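PDB 3T6G: SH2 domain-containing protein 3C from Homo sapiens, which acts as an adapter in integrin-mediated cell adhesion and migration, working through BCAR1-CRK-RAPGEF1 signalling and activation of the small GTPase RAP1. Local coordinates for residues V57-C62 with V262-F267. The protein carries 2 engineered substitutions. Numbering follows the deposited sequence.
Sequences VTKVDC and VKLQGF
Leu264 holds CG anti to its own carbonyl carbon (chi1 -74°), and chi2 near 180° extends the chain so that CD1 reaches Lys59. Lys59 turns sharply at chi2 (-87°), and only the first part of its chain does the touching. Leu264 CD1 lies 3.8 Å from Lys59 CG and 4.0 Å from Lys59 CA. The methyl thus rests on the base of the lysine, close to the helix backbone, and the two side chains cross at a slant. Phe267 adds a looser touch: its CE1 is 4.3 Å from Lys59 CG, which meets the ring obliquely. Lys59 CG is therefore shared by a methyl and an aromatic ring.

The contact is nonpolar, with no hydrogen bond between the segments. It is small, burying 159 Å² in all. A type II beta turn from Leu264 to Phe267 sets the two hydrophobic residues on the same partner. It is closed by the bond from Phe267 N to Leu264 O, 2.9 Å. Gly266 takes a positive phi in this turn. Within the turn, Leu264 CD2 packs 4.0 Å from Phe267 CG.

This is surface packing within the Cdc25-homology/Ras-GEF domain. It joins helix 50-64 to the turn that follows helix 253-263. Phe267 also makes an edge-to-face stack with His56, one turn earlier on helix 50-64. Deeper on that helix, Asp61 forms a salt bridge with Arg102 of helix 93-115, while Val57 and Thr58 pack on Leu138 of helix 121-140.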
ATOM      1  N   VAL A  57     -11.195 -12.733   2.293  1.00 66.81           N
ATOM      2  CA  VAL A  57     -10.672 -11.405   1.973  1.00 57.78           C
ATOM      3  C   VAL A  57      -9.381 -11.497   1.221  1.00 52.54           C
ATOM      4  O   VAL A  57      -9.090 -10.628   0.421  1.00 47.87           O
ATOM      5  CB  VAL A  57     -10.259 -10.565   3.188  1.00 58.07           C
ATOM      6  CG1 VAL A  57     -10.974  -9.225   3.175  1.00 56.61           C
ATOM      7  CG2 VAL A  57     -10.423 -11.332   4.449  1.00 63.32           C
ATOM      8  N   THR A  58      -8.567 -12.486   1.579  1.00 46.85           N
ATOM      9  CA  THR A  58      -7.289 -12.682   0.958  1.00 54.02           C
ATOM     10  C   THR A  58      -7.512 -12.914  -0.523  1.00 67.29           C
ATOM     11  O   THR A  58      -6.774 -12.372  -1.346  1.00 56.61           O
ATOM     12  CB  THR A  58      -6.579 -13.886   1.532  1.00 55.37           C
ATOM     13  OG1 THR A  58      -6.210 -13.607   2.879  1.00 57.22           O
ATOM     14  CG2 THR A  58      -5.320 -14.174   0.731  1.00 56.77           C
ATOM     15  N   LYS A  59      -8.532 -13.712  -0.856  1.00 68.97           N
ATOM     16  CA  LYS A  59      -8.820 -14.026  -2.253  1.00 63.47           C
ATOM     17  C   LYS A  59      -9.094 -12.738  -3.014  1.00 59.05           C
ATOM     18  O   LYS A  59      -8.509 -12.469  -4.062  1.00 54.31           O
ATOM     19  CB  LYS A  59     -10.034 -14.937  -2.363  1.00 64.36           C
ATOM     20  CG  LYS A  59     -10.006 -15.871  -3.566  1.00 70.78           C
ATOM     21  CD  LYS A  59     -10.582 -15.266  -4.835  1.00 71.73           C
ATOM     22  CE  LYS A  59     -11.664 -16.188  -5.466  1.00 92.17           C
ATOM     23  NZ  LYS A  59     -11.185 -17.543  -5.895  1.00 83.14           N
ATOM     24  N   VAL A  60     -10.002 -11.945  -2.473  1.00 50.51           N
ATOM     25  CA  VAL A  60     -10.409 -10.725  -3.131  1.00 47.02           C
ATOM     26  C   VAL A  60      -9.241  -9.738  -3.173  1.00 56.21           C
ATOM     27  O   VAL A  60      -9.049  -9.038  -4.154  1.00 53.66           O
ATOM     28  CB  VAL A  60     -11.598 -10.133  -2.389  1.00 46.10           C
ATOM     29  CG1 VAL A  60     -12.000  -8.818  -2.992  1.00 45.33           C
ATOM     30  CG2 VAL A  60     -12.780 -11.134  -2.437  1.00 49.68           C
ATOM     31  N   ASP A  61      -8.466  -9.706  -2.093  1.00 55.98           N
ATOM     32  CA  ASP A  61      -7.365  -8.785  -1.946  1.00 50.73           C
ATOM     33  C   ASP A  61      -6.400  -9.036  -3.087  1.00 59.86           C
ATOM     34  O   ASP A  61      -5.925  -8.114  -3.758  1.00 64.16           O
ATOM     35  CB  ASP A  61      -6.626  -9.042  -0.612  1.00 42.77           C
ATOM     36  CG  ASP A  61      -7.258  -8.317   0.575  1.00 51.51           C
ATOM     37  OD1 ASP A  61      -8.116  -7.425   0.348  1.00 45.97           O
ATOM     38  OD2 ASP A  61      -6.873  -8.642   1.739  1.00 53.62           O
ATOM     39  N   CYS A  62      -6.094 -10.312  -3.264  1.00 53.30           N
ATOM     40  CA  CYS A  62      -5.172 -10.761  -4.269  1.00 53.30           C
ATOM     41  C   CYS A  62      -5.675 -10.571  -5.703  1.00 57.26           C
ATOM     42  O   CYS A  62      -4.883 -10.387  -6.630  1.00 61.52           O
ATOM     43  CB  CYS A  62      -4.843 -12.209  -4.005  1.00 58.46           C
ATOM     44  SG  CYS A  62      -3.793 -12.398  -2.579  1.00 54.80           S
ATOM     45  N   VAL A 262      -1.558 -21.820  -4.102  1.00 66.20           N
ATOM     46  CA  VAL A 262      -1.414 -23.050  -3.342  1.00 71.55           C
ATOM     47  C   VAL A 262      -2.163 -23.014  -2.009  1.00 75.62           C
ATOM     48  O   VAL A 262      -2.642 -24.030  -1.527  1.00 76.77           O
ATOM     49  CB  VAL A 262       0.030 -23.324  -3.002  1.00 63.86           C
ATOM     50  CG1 VAL A 262       0.096 -24.434  -1.949  1.00 71.96           C
ATOM     51  CG2 VAL A 262       0.763 -23.724  -4.228  1.00 57.02           C
ATOM     52  N   LYS A 263      -2.245 -21.836  -1.413  1.00 67.54           N
ATOM     53  CA  LYS A 263      -2.873 -21.688  -0.120  1.00 64.17           C
ATOM     54  C   LYS A 263      -4.384 -21.721  -0.293  1.00 71.13           C
ATOM     55  O   LYS A 263      -5.126 -21.894   0.668  1.00 69.53           O
ATOM     56  CB  LYS A 263      -2.422 -20.367   0.514  1.00 58.07           C
ATOM     57  CG  LYS A 263      -2.867 -20.192   1.936  1.00 63.59           C
ATOM     58  CD  LYS A 263      -2.563 -18.807   2.482  1.00 65.15           C
ATOM     59  CE  LYS A 263      -1.091 -18.636   2.789  1.00 64.11           C
ATOM     60  NZ  LYS A 263      -0.524 -19.833   3.435  1.00 55.75           N
ATOM     61  N   LEU A 264      -4.846 -21.546  -1.526  1.00 74.85           N
ATOM     62  CA  LEU A 264      -6.280 -21.457  -1.780  1.00 64.36           C
ATOM     63  C   LEU A 264      -6.759 -22.592  -2.674  1.00 65.48           C
ATOM     64  O   LEU A 264      -7.898 -22.592  -3.143  1.00 64.84           O
ATOM     65  CB  LEU A 264      -6.655 -20.085  -2.366  1.00 56.85           C
ATOM     66  CG  LEU A 264      -6.620 -18.924  -1.348  1.00 67.04           C
ATOM     67  CD1 LEU A 264      -7.034 -17.594  -1.936  1.00 69.10           C
ATOM     68  CD2 LEU A 264      -7.509 -19.217  -0.165  1.00 68.40           C
ATOM     69  N   GLN A 265      -5.896 -23.573  -2.914  1.00 68.76           N
ATOM     70  CA  GLN A 265      -6.325 -24.702  -3.726  1.00 75.48           C
ATOM     71  C   GLN A 265      -7.295 -25.559  -2.916  1.00 95.97           C
ATOM     72  O   GLN A 265      -6.960 -26.078  -1.848  1.00107.93           O
ATOM     73  CB  GLN A 265      -5.142 -25.503  -4.291  1.00 74.33           C
ATOM     74  CG  GLN A 265      -4.191 -26.139  -3.289  1.00 78.74           C
ATOM     75  CD  GLN A 265      -2.872 -26.579  -3.928  1.00 88.35           C
ATOM     76  OE1 GLN A 265      -2.443 -26.020  -4.939  1.00 93.85           O
ATOM     77  NE2 GLN A 265      -2.227 -27.583  -3.340  1.00 90.42           N
ATOM     78  N   GLY A 266      -8.516 -25.677  -3.418  1.00 97.17           N
ATOM     79  CA  GLY A 266      -9.564 -26.353  -2.683  1.00 90.32           C
ATOM     80  C   GLY A 266     -10.448 -25.352  -1.963  1.00 83.85           C
ATOM     81  O   GLY A 266     -11.366 -25.731  -1.248  1.00 81.89           O
ATOM     82  N   PHE A 267     -10.172 -24.064  -2.139  1.00 77.49           N
ATOM     83  CA  PHE A 267     -10.998 -23.057  -1.489  1.00 74.57           C
ATOM     84  C   PHE A 267     -12.445 -23.125  -1.985  1.00 74.04           C
ATOM     85  O   PHE A 267     -12.710 -23.087  -3.187  1.00 75.77           O
ATOM     86  CB  PHE A 267     -10.410 -21.640  -1.644  1.00 66.47           C
ATOM     87  CG  PHE A 267     -11.215 -20.573  -0.951  1.00 62.37           C
ATOM     88  CD1 PHE A 267     -11.474 -19.362  -1.571  1.00 61.18           C
ATOM     89  CD2 PHE A 267     -11.752 -20.801   0.305  1.00 67.13           C
ATOM     90  CE1 PHE A 267     -12.227 -18.389  -0.944  1.00 59.26           C
ATOM     91  CE2 PHE A 267     -12.523 -19.842   0.932  1.00 72.16           C
ATOM     92  CZ  PHE A 267     -12.757 -18.630   0.305  1.00 73.15           C
TER